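Local coordinates for tricorn protease (Thermoplasma acidophilum, PDB 1K32), which acts as a large hexameric serine protease that probably degrades peptides released by the proteasome, with beta propellers thought to gate the passage of substrate, at residues V592-D597 with V603-N608; R215-T220 with G226-T231; L661-E666 with K700-L705. All coordinates share one frame; numbering follows the deposited sequence.

Contact 1: residues V592-D597 with V603-N608; sequences VLLKYD and VTEVKN
A classic beta bulge, in which Val606 and Lys607 both lie opposite Leu593, interrupts the hairpin that forms the two last strands of a propeller blade. Strands 592-597 and 603-608 run antiparallel, their local axes at 146°. Leu593 is gripped at both backbone polar atoms: its N donates to Lys607 O at 2.8 Å, and its O accepts from Val606 N at 2.9 Å. The extra residue is taken up by the turned-back backbone of Val606 (psi -34°), which shifts the register by one before Leu594 meets Glu605. Beyond the bulge a regular pair resumes, with Lys595 N to Thr604 O at 2.7 Å and Thr604 N to Lys595 O at 2.8 Å.

The bulge directs the Val606 side chain at the partner strand. Its CG2 comes to 3.5 Å from Lys595 CB, while its CG1 lies alongside Leu593 CD2; Leu570 of strand 568-573 touches both Leu593 and Val606. The extended Lys595 starts out beside Thr604 and then leads away from the strand pair. The Lys607 side chain leads away from strand 592-597, and its NZ forms a salt bridge with Glu642, with Phe634 as a cation-pi partner, so the bulged strand also reaches the next blade.

Next to the bulge, Val592 places CG1 in the crowded position (chi1 54°) and sends CG2 across the Glu605 chain. That methyl sits only 3.0 Å from Lys607 O, a tight approach that may reflect local crowding or a small error in the model. On the same face as Glu605, Leu594 CB packs at 4.1 Å against Val603 CG1. The other methyl of Val603, CG2, meets the Tyr596 ring at its edge, close to the ring plane and 3.9 Å from CD2.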
loop_
_atom_site.group_PDB
_atom_site.type_symbol
_atom_site.label_atom_id
_atom_site.label_comp_id
_atom_site.label_asym_id
_atom_site.label_seq_id
_atom_site.Cartn_x
_atom_site.Cartn_y
_atom_site.Cartn_z
ATOM N N VAL A 592 2.497 10.362 -25.040
ATOM C CA VAL A 592 2.284 9.406 -23.969
ATOM C C VAL A 592 2.001 8.031 -24.561
ATOM O O VAL A 592 1.466 7.917 -25.667
ATOM C CB VAL A 592 1.095 9.834 -23.068
ATOM C CG1 VAL A 592 -0.147 10.073 -23.911
ATOM C CG2 VAL A 592 0.821 8.763 -22.029
ATOM N N LEU A 593 2.393 6.993 -23.833
ATOM C CA LEU A 593 2.169 5.621 -24.257
ATOM C C LEU A 593 0.949 5.133 -23.503
ATOM O O LEU A 593 0.923 5.134 -22.270
ATOM C CB LEU A 593 3.376 4.747 -23.921
ATOM C CG LEU A 593 3.318 3.307 -24.441
ATOM C CD1 LEU A 593 3.298 3.308 -25.972
ATOM C CD2 LEU A 593 4.518 2.542 -23.918
ATOM N N LEU A 594 -0.069 4.720 -24.244
ATOM C CA LEU A 594 -1.302 4.263 -23.630
ATOM C C LEU A 594 -1.474 2.772 -23.820
ATOM O O LEU A 594 -0.947 2.190 -24.766
ATOM C CB LEU A 594 -2.497 5.009 -24.243
ATOM C CG LEU A 594 -2.477 6.528 -24.075
ATOM C CD1 LEU A 594 -3.575 7.147 -24.920
ATOM C CD2 LEU A 594 -2.644 6.895 -22.605
ATOM N N LYS A 595 -2.213 2.162 -22.910
ATOM C CA LYS A 595 -2.477 0.735 -22.971
ATOM C C LYS A 595 -3.982 0.523 -23.024
ATOM O O LYS A 595 -4.712 0.949 -22.131
ATOM C CB LYS A 595 -1.899 0.044 -21.736
ATOM C CG LYS A 595 -2.128 -1.448 -21.660
ATOM C CD LYS A 595 -1.522 -1.977 -20.364
ATOM C CE LYS A 595 -1.727 -3.471 -20.192
ATOM N NZ LYS A 595 -1.212 -3.938 -18.862
ATOM N N TYR A 596 -4.435 -0.125 -24.086
ATOM C CA TYR A 596 -5.846 -0.421 -24.269
ATOM C C TYR A 596 -6.067 -1.898 -23.997
ATOM O O TYR A 596 -5.533 -2.756 -24.699
ATOM C CB TYR A 596 -6.270 -0.081 -25.701
ATOM C CG TYR A 596 -7.640 -0.589 -26.105
ATOM C CD1 TYR A 596 -7.803 -1.868 -26.636
ATOM C CD2 TYR A 596 -8.767 0.220 -25.991
ATOM C CE1 TYR A 596 -9.058 -2.326 -27.051
ATOM C CE2 TYR A 596 -10.024 -0.224 -26.401
ATOM C CZ TYR A 596 -10.161 -1.497 -26.929
ATOM O OH TYR A 596 -11.392 -1.937 -27.340
ATOM N N ASP A 597 -6.841 -2.192 -22.960
ATOM C CA ASP A 597 -7.127 -3.575 -22.610
ATOM C C ASP A 597 -8.275 -4.046 -23.495
ATOM O O ASP A 597 -9.393 -3.553 -23.388
ATOM C CB ASP A 597 -7.496 -3.669 -21.125
ATOM C CG ASP A 597 -7.747 -5.095 -20.675
ATOM O OD1 ASP A 597 -8.870 -5.595 -20.880
ATOM O OD2 ASP A 597 -6.818 -5.718 -20.123
ATOM N N VAL A 603 -8.489 1.953 -20.912
ATOM C CA VAL A 603 -7.252 2.580 -21.370
ATOM C C VAL A 603 -6.490 3.151 -20.183
ATOM O O VAL A 603 -7.058 3.883 -19.375
ATOM C CB VAL A 603 -7.536 3.735 -22.352
ATOM C CG1 VAL A 603 -6.242 4.431 -22.725
ATOM C CG2 VAL A 603 -8.229 3.211 -23.581
ATOM N N THR A 604 -5.210 2.817 -20.077
ATOM C CA THR A 604 -4.390 3.314 -18.977
ATOM C C THR A 604 -3.078 3.885 -19.506
ATOM O O THR A 604 -2.637 3.535 -20.602
ATOM C CB THR A 604 -4.069 2.189 -17.958
ATOM O OG1 THR A 604 -3.465 1.081 -18.639
ATOM C CG2 THR A 604 -5.335 1.709 -17.271
ATOM N N GLU A 605 -2.457 4.760 -18.719
ATOM C CA GLU A 605 -1.198 5.384 -19.098
ATOM C C GLU A 605 -0.023 4.530 -18.645
ATOM O O GLU A 605 0.090 4.192 -17.468
ATOM C CB GLU A 605 -1.088 6.769 -18.468
ATOM C CG GLU A 605 0.002 7.634 -19.061
ATOM C CD GLU A 605 0.007 9.029 -18.471
ATOM O OE1 GLU A 605 0.523 9.193 -17.353
ATOM O OE2 GLU A 605 -0.516 9.960 -19.122
ATOM N N VAL A 606 0.853 4.192 -19.581
ATOM C CA VAL A 606 2.014 3.371 -19.275
ATOM C C VAL A 606 3.257 4.215 -19.033
ATOM O O VAL A 606 4.098 3.861 -18.215
ATOM C CB VAL A 606 2.317 2.385 -20.424
ATOM C CG1 VAL A 606 3.533 1.542 -20.086
ATOM C CG2 VAL A 606 1.112 1.508 -20.683
ATOM N N LYS A 607 3.367 5.329 -19.749
ATOM C CA LYS A 607 4.523 6.209 -19.627
ATOM C C LYS A 607 4.195 7.557 -20.258
ATOM O O LYS A 607 3.543 7.606 -21.301
ATOM C CB LYS A 607 5.712 5.581 -20.360
ATOM C CG LYS A 607 7.066 6.141 -19.980
ATOM C CD LYS A 607 7.498 5.660 -18.592
ATOM C CE LYS A 607 7.678 4.147 -18.542
ATOM N NZ LYS A 607 8.295 3.715 -17.246
ATOM N N ASN A 608 4.640 8.647 -19.638
ATOM C CA ASN A 608 4.385 9.976 -20.189
ATOM C C ASN A 608 5.679 10.740 -20.448
ATOM O O ASN A 608 6.767 10.219 -20.223
ATOM C CB ASN A 608 3.474 10.793 -19.262
ATOM C CG ASN A 608 4.094 11.051 -17.896
ATOM O OD1 ASN A 608 5.272 10.777 -17.665
ATOM N ND2 ASN A 608 3.295 11.591 -16.981
#

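Contact 2: residues R215-T220 with G226-T231; sequences RIYFIT and GQIYST
Ser230 presses its CB onto one face of the Tyr217 ring, 3.6 Å from the centroid and 17° off the normal, a CH-pi contact. Its OG accepts from Arg215 NH2 at 2.9 Å, in the plane of the guanidinium, although the modelled place of OG is less certain. The bent arginine chain also lays its guanidinium face over the Thr231 carbonyl carbon.

On the other face of the sheet, Phe218 has CG between its backbone N and carbonyl carbon (chi1 55°), which swings the ring toward strand 227-231. There CE1 packs 3.7 Å from Tyr229 CB, and the ring edge meets Thr231 CG2. Farther along, Thr220 CG2 lies 3.5 Å from Tyr229 CD1, the two side chains at about a right angle.

Six backbone bonds fix this register, from Tyr229 N to Phe218 O at 2.9 Å to the longer Thr220 N to Gln227 O at 3.3 Å. The hairpin supplies the second and third of the blade's four strands. Replacing Arg215 by an alanine would probably leave Asp237 without its charge mate and Ser230 OG without this donor. The polar ends of Arg215, Thr220 and Tyr229 find their main partners in Asp237, Thr204 and Asp223, while apolar and aromatic packing and backbone bonds join the strands.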
loop_
_atom_site.group_PDB
_atom_site.type_symbol
_atom_site.label_atom_id
_atom_site.label_comp_id
_atom_site.label_asym_id
_atom_site.label_seq_id
_atom_site.Cartn_x
_atom_site.Cartn_y
_atom_site.Cartn_z
ATOM N N ARG A 215 36.470 59.121 -53.061
ATOM C CA ARG A 215 35.808 58.045 -53.784
ATOM C C ARG A 215 35.362 56.969 -52.816
ATOM O O ARG A 215 36.055 56.661 -51.848
ATOM C CB ARG A 215 36.738 57.422 -54.825
ATOM C CG ARG A 215 37.067 58.339 -55.983
ATOM C CD ARG A 215 37.161 57.555 -57.280
ATOM N NE ARG A 215 36.406 58.236 -58.324
ATOM C CZ ARG A 215 35.567 57.641 -59.160
ATOM N NH1 ARG A 215 34.932 58.364 -60.063
ATOM N NH2 ARG A 215 35.359 56.335 -59.101
ATOM N N ILE A 216 34.192 56.409 -53.072
ATOM C CA ILE A 216 33.675 55.350 -52.228
ATOM C C ILE A 216 33.995 54.048 -52.938
ATOM O O ILE A 216 33.573 53.840 -54.072
ATOM C CB ILE A 216 32.133 55.441 -52.053
ATOM C CG1 ILE A 216 31.735 56.817 -51.527
ATOM C CG2 ILE A 216 31.653 54.353 -51.087
ATOM C CD1 ILE A 216 30.232 57.057 -51.525
ATOM N N TYR A 217 34.766 53.188 -52.293
ATOM C CA TYR A 217 35.078 51.895 -52.880
ATOM C C TYR A 217 34.192 50.839 -52.231
ATOM O O TYR A 217 33.855 50.926 -51.039
ATOM C CB TYR A 217 36.554 51.556 -52.693
ATOM C CG TYR A 217 37.469 52.436 -53.513
ATOM C CD1 TYR A 217 37.716 53.761 -53.143
ATOM C CD2 TYR A 217 38.066 51.950 -54.673
ATOM C CE1 TYR A 217 38.536 54.577 -53.912
ATOM C CE2 TYR A 217 38.881 52.748 -55.449
ATOM C CZ TYR A 217 39.116 54.061 -55.069
ATOM O OH TYR A 217 39.927 54.847 -55.856
ATOM N N PHE A 218 33.798 49.847 -53.024
ATOM C CA PHE A 218 32.922 48.796 -52.534
ATOM C C PHE A 218 32.970 47.571 -53.428
ATOM O O PHE A 218 33.646 47.559 -54.467
ATOM C CB PHE A 218 31.479 49.317 -52.448
ATOM C CG PHE A 218 30.957 49.877 -53.743
ATOM C CD1 PHE A 218 30.460 49.037 -54.733
ATOM C CD2 PHE A 218 30.988 51.250 -53.983
ATOM C CE1 PHE A 218 29.998 49.563 -55.953
ATOM C CE2 PHE A 218 30.530 51.784 -55.188
ATOM C CZ PHE A 218 30.035 50.935 -56.180
ATOM N N ILE A 219 32.222 46.551 -53.036
ATOM C CA ILE A 219 32.192 45.316 -53.792
ATOM C C ILE A 219 30.811 44.972 -54.331
ATOM O O ILE A 219 29.798 45.162 -53.645
ATOM C CB ILE A 219 32.681 44.138 -52.918
ATOM C CG1 ILE A 219 34.149 44.349 -52.531
ATOM C CG2 ILE A 219 32.479 42.808 -53.661
ATOM C CD1 ILE A 219 34.656 43.362 -51.499
ATOM N N THR A 220 30.771 44.477 -55.572
ATOM C CA THR A 220 29.514 44.035 -56.176
ATOM C C THR A 220 29.788 43.106 -57.347
ATOM O O THR A 220 30.891 43.081 -57.879
ATOM C CB THR A 220 28.621 45.208 -56.632
ATOM O OG1 THR A 220 27.310 44.707 -56.922
ATOM C CG2 THR A 220 29.183 45.880 -57.861
ATOM N N GLY A 226 32.278 38.907 -58.221
ATOM C CA GLY A 226 32.621 39.962 -57.285
ATOM C C GLY A 226 33.877 40.706 -57.699
ATOM O O GLY A 226 34.893 40.101 -58.016
ATOM N N GLN A 227 33.803 42.028 -57.712
ATOM C CA GLN A 227 34.951 42.854 -58.066
ATOM C C GLN A 227 34.891 44.126 -57.232
ATOM O O GLN A 227 33.859 44.439 -56.629
ATOM C CB GLN A 227 34.914 43.257 -59.547
ATOM C CG GLN A 227 34.646 42.112 -60.527
ATOM C CD GLN A 227 35.809 41.153 -60.665
ATOM O OE1 GLN A 227 35.688 40.113 -61.311
ATOM N NE2 GLN A 227 36.942 41.500 -60.077
ATOM N N ILE A 228 35.997 44.854 -57.202
ATOM C CA ILE A 228 36.050 46.113 -56.488
ATOM C C ILE A 228 35.701 47.221 -57.477
ATOM O O ILE A 228 36.259 47.280 -58.570
ATOM C CB ILE A 228 37.461 46.366 -55.912
ATOM C CG1 ILE A 228 37.835 45.223 -54.967
ATOM C CG2 ILE A 228 37.500 47.707 -55.170
ATOM C CD1 ILE A 228 39.205 45.383 -54.340
ATOM N N TYR A 229 34.750 48.068 -57.097
ATOM C CA TYR A 229 34.311 49.203 -57.914
ATOM C C TYR A 229 34.422 50.455 -57.051
ATOM O O TYR A 229 34.756 50.372 -55.863
ATOM C CB TYR A 229 32.839 49.061 -58.328
ATOM C CG TYR A 229 32.531 47.934 -59.290
ATOM C CD1 TYR A 229 32.489 46.614 -58.851
ATOM C CD2 TYR A 229 32.298 48.187 -60.644
ATOM C CE1 TYR A 229 32.227 45.578 -59.720
ATOM C CE2 TYR A 229 32.033 47.151 -61.537
ATOM C CZ TYR A 229 32.002 45.846 -61.062
ATOM O OH TYR A 229 31.773 44.797 -61.911
ATOM N N SER A 230 34.133 51.608 -57.644
ATOM C CA SER A 230 34.141 52.858 -56.897
ATOM C C SER A 230 33.343 53.920 -57.649
ATOM O O SER A 230 33.083 53.784 -58.853
ATOM C CB SER A 230 35.577 53.347 -56.649
ATOM O OG SER A 230 36.152 53.899 -57.817
ATOM N N THR A 231 32.925 54.952 -56.919
ATOM C CA THR A 231 32.183 56.070 -57.493
ATOM C C THR A 231 32.650 57.319 -56.759
ATOM O O THR A 231 33.375 57.219 -55.774
ATOM C CB THR A 231 30.652 55.944 -57.274
ATOM O OG1 THR A 231 30.360 55.987 -55.867
ATOM C CG2 THR A 231 30.116 54.640 -57.876
#

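Contact 3: residues L661-E666 with K700-L705; sequences LQMYDE and KTRYDL
Met663 reaches from helix 656-674 to the first turn of helix 702-714, where Leu705 and Arg702 receive it. The two segments bury only about 156 Å² between them, most of it on Met663 and Leu705, and the close packing is wholly a matter of side chains. Met663 CB stands 4.0 Å from Leu705 CD1, with SD of the same methionine at 4.2 Å from that methyl. The chain then bends at its last torsion (chi3 83°), bringing CE to 3.7 Å from Arg702 NE, oblique to the guanidinium. Arg702 is itself bent at chi2 (67°), and its charged end is held by salt bridges to Asp976 and Glu723; Asp976 also touches Met663. The methyl thus packs beside a cation whose charge is met by two acids, in buried surroundings.

Beyond these three residues the segments make no contact within 4.5 Å, and polar bonds are made within each one. The start of helix 702-714 carries a capping box: Thr701 N donates to Asp704 OD1 at 3.1 Å, while Asp704 N returns a weak bond to Thr701 OG1 at 3.3 Å. The same OD1 takes Lys700 N at 2.9 Å through its anti lone pair. On the first helix, Gln662 NE2 donates to Glu666 OE2 at 3.1 Å. Gln662 and Thr701 are partly exposed, unlike the buried Met663, Arg702 and Leu705.

Around this pairing, Tyr664 packs on helix 678-693 within the same C1 region. Glu666 forms salt bridges with Arg337 and with Arg339, at the start of strand 338-343, whereas Tyr703 lies against strand 54-60, so the helices sit between blades of two different propellers.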
loop_
_atom_site.group_PDB
_atom_site.type_symbol
_atom_site.label_atom_id
_atom_site.label_comp_id
_atom_site.label_asym_id
_atom_site.label_seq_id
_atom_site.Cartn_x
_atom_site.Cartn_y
_atom_site.Cartn_z
ATOM N N LEU A 661 36.278 17.090 -44.765
ATOM C CA LEU A 661 36.199 16.652 -46.149
ATOM C C LEU A 661 34.849 15.985 -46.365
ATOM O O LEU A 661 34.169 16.262 -47.342
ATOM C CB LEU A 661 37.321 15.658 -46.470
ATOM C CG LEU A 661 37.976 15.798 -47.848
ATOM C CD1 LEU A 661 38.769 14.520 -48.138
ATOM C CD2 LEU A 661 36.923 16.034 -48.944
ATOM N N GLN A 662 34.453 15.114 -45.438
ATOM C CA GLN A 662 33.164 14.421 -45.558
ATOM C C GLN A 662 31.987 15.396 -45.538
ATOM O O GLN A 662 31.001 15.195 -46.261
ATOM C CB GLN A 662 33.003 13.391 -44.437
ATOM C CG GLN A 662 31.775 12.464 -44.557
ATOM C CD GLN A 662 30.473 13.105 -44.079
ATOM O OE1 GLN A 662 30.485 14.037 -43.262
ATOM N NE2 GLN A 662 29.338 12.596 -44.578
ATOM N N MET A 663 32.104 16.460 -44.738
ATOM C CA MET A 663 31.037 17.465 -44.615
ATOM C C MET A 663 30.925 18.378 -45.835
ATOM O O MET A 663 29.828 18.703 -46.267
ATOM C CB MET A 663 31.247 18.302 -43.344
ATOM C CG MET A 663 31.027 17.512 -42.068
ATOM S SD MET A 663 31.740 18.271 -40.576
ATOM C CE MET A 663 30.432 19.443 -40.134
ATOM N N TYR A 664 32.058 18.804 -46.384
ATOM C CA TYR A 664 32.020 19.645 -47.577
ATOM C C TYR A 664 31.388 18.818 -48.696
ATOM O O TYR A 664 30.484 19.281 -49.392
ATOM C CB TYR A 664 33.432 20.067 -47.990
ATOM C CG TYR A 664 33.456 20.709 -49.354
ATOM C CD1 TYR A 664 32.988 22.014 -49.535
ATOM C CD2 TYR A 664 33.841 19.970 -50.491
ATOM C CE1 TYR A 664 32.889 22.577 -50.815
ATOM C CE2 TYR A 664 33.742 20.521 -51.775
ATOM C CZ TYR A 664 33.264 21.824 -51.929
ATOM O OH TYR A 664 33.130 22.373 -53.182
ATOM N N ASP A 665 31.872 17.590 -48.870
ATOM C CA ASP A 665 31.327 16.704 -49.894
ATOM C C ASP A 665 29.802 16.550 -49.739
ATOM O O ASP A 665 29.063 16.699 -50.709
ATOM C CB ASP A 665 32.011 15.335 -49.833
ATOM C CG ASP A 665 33.340 15.308 -50.574
ATOM O OD1 ASP A 665 34.037 14.284 -50.465
ATOM O OD2 ASP A 665 33.684 16.294 -51.270
ATOM N N GLU A 666 29.330 16.280 -48.525
ATOM C CA GLU A 666 27.884 16.129 -48.308
ATOM C C GLU A 666 27.120 17.433 -48.555
ATOM O O GLU A 666 26.024 17.418 -49.124
ATOM C CB GLU A 666 27.585 15.615 -46.891
ATOM C CG GLU A 666 26.118 15.253 -46.693
ATOM C CD GLU A 666 25.873 14.219 -45.598
ATOM O OE1 GLU A 666 24.875 13.467 -45.716
ATOM O OE2 GLU A 666 26.658 14.162 -44.622
ATOM N N LYS A 700 40.705 24.834 -40.318
ATOM C CA LYS A 700 41.107 24.195 -39.075
ATOM C C LYS A 700 39.976 24.222 -38.057
ATOM O O LYS A 700 39.976 23.446 -37.114
ATOM C CB LYS A 700 42.324 24.896 -38.483
ATOM C CG LYS A 700 43.650 24.256 -38.833
ATOM C CD LYS A 700 43.930 24.276 -40.315
ATOM C CE LYS A 700 45.295 23.674 -40.603
ATOM N NZ LYS A 700 45.560 23.593 -42.071
ATOM N N THR A 701 39.020 25.124 -38.244
ATOM C CA THR A 701 37.896 25.221 -37.317
ATOM C C THR A 701 36.563 25.132 -38.052
ATOM O O THR A 701 36.489 25.318 -39.284
ATOM C CB THR A 701 37.941 26.542 -36.501
ATOM O OG1 THR A 701 37.692 27.654 -37.373
ATOM C CG2 THR A 701 39.311 26.709 -35.833
ATOM N N ARG A 702 35.506 24.853 -37.298
ATOM C CA ARG A 702 34.184 24.735 -37.896
ATOM C C ARG A 702 33.786 26.033 -38.573
ATOM O O ARG A 702 33.063 26.012 -39.555
ATOM C CB ARG A 702 33.135 24.355 -36.856
ATOM C CG ARG A 702 31.720 24.207 -37.432
ATOM C CD ARG A 702 31.625 23.017 -38.392
ATOM N NE ARG A 702 30.309 22.921 -39.020
ATOM C CZ ARG A 702 29.871 23.743 -39.976
ATOM N NH1 ARG A 702 28.659 23.590 -40.490
ATOM N NH2 ARG A 702 30.658 24.707 -40.439
ATOM N N TYR A 703 34.237 27.160 -38.038
ATOM C CA TYR A 703 33.931 28.443 -38.648
ATOM C C TYR A 703 34.594 28.568 -40.025
ATOM O O TYR A 703 33.982 29.085 -40.958
ATOM C CB TYR A 703 34.392 29.605 -37.769
ATOM C CG TYR A 703 33.818 30.925 -38.238
ATOM C CD1 TYR A 703 32.440 31.094 -38.341
ATOM C CD2 TYR A 703 34.640 31.990 -38.598
ATOM C CE1 TYR A 703 31.885 32.285 -38.790
ATOM C CE2 TYR A 703 34.094 33.201 -39.053
ATOM C CZ TYR A 703 32.712 33.334 -39.144
ATOM O OH TYR A 703 32.138 34.502 -39.582
ATOM N N ASP A 704 35.848 28.127 -40.124
ATOM C CA ASP A 704 36.606 28.129 -41.372
ATOM C C ASP A 704 35.810 27.357 -42.423
ATOM O O ASP A 704 35.615 27.833 -43.539
ATOM C CB ASP A 704 37.957 27.420 -41.190
ATOM C CG ASP A 704 38.938 28.221 -40.366
ATOM O OD1 ASP A 704 39.933 27.636 -39.887
ATOM O OD2 ASP A 704 38.730 29.441 -40.200
ATOM N N LEU A 705 35.351 26.166 -42.036
ATOM C CA LEU A 705 34.590 25.297 -42.927
ATOM C C LEU A 705 33.320 25.981 -43.413
ATOM O O LEU A 705 32.938 25.833 -44.571
ATOM C CB LEU A 705 34.224 23.986 -42.220
ATOM C CG LEU A 705 34.102 22.712 -43.084
ATOM C CD1 LEU A 705 33.127 21.748 -42.426
ATOM C CD2 LEU A 705 33.637 23.034 -44.479
#

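Along the chain, contact 2 comes first, closing the short turn between strands 215-220 and 227-232 in a blade of the first, six-bladed propeller. Contact 1 follows far downstream, closing a similar turn after strand 591-597 in the second, seven-bladed propeller. Contact 3 comes last and spans a longer excursion of 33 residues, which includes helix 678-693. The three are in series: none nests in or crosses another. Contacts 1 and 2 lie on opposite sides of the chain's centre, their centres 66 Å apart. Contact 3 is nearer contact 2, about 15 Å between nearest atoms, and joins helices whose outer partners belong to both propellers.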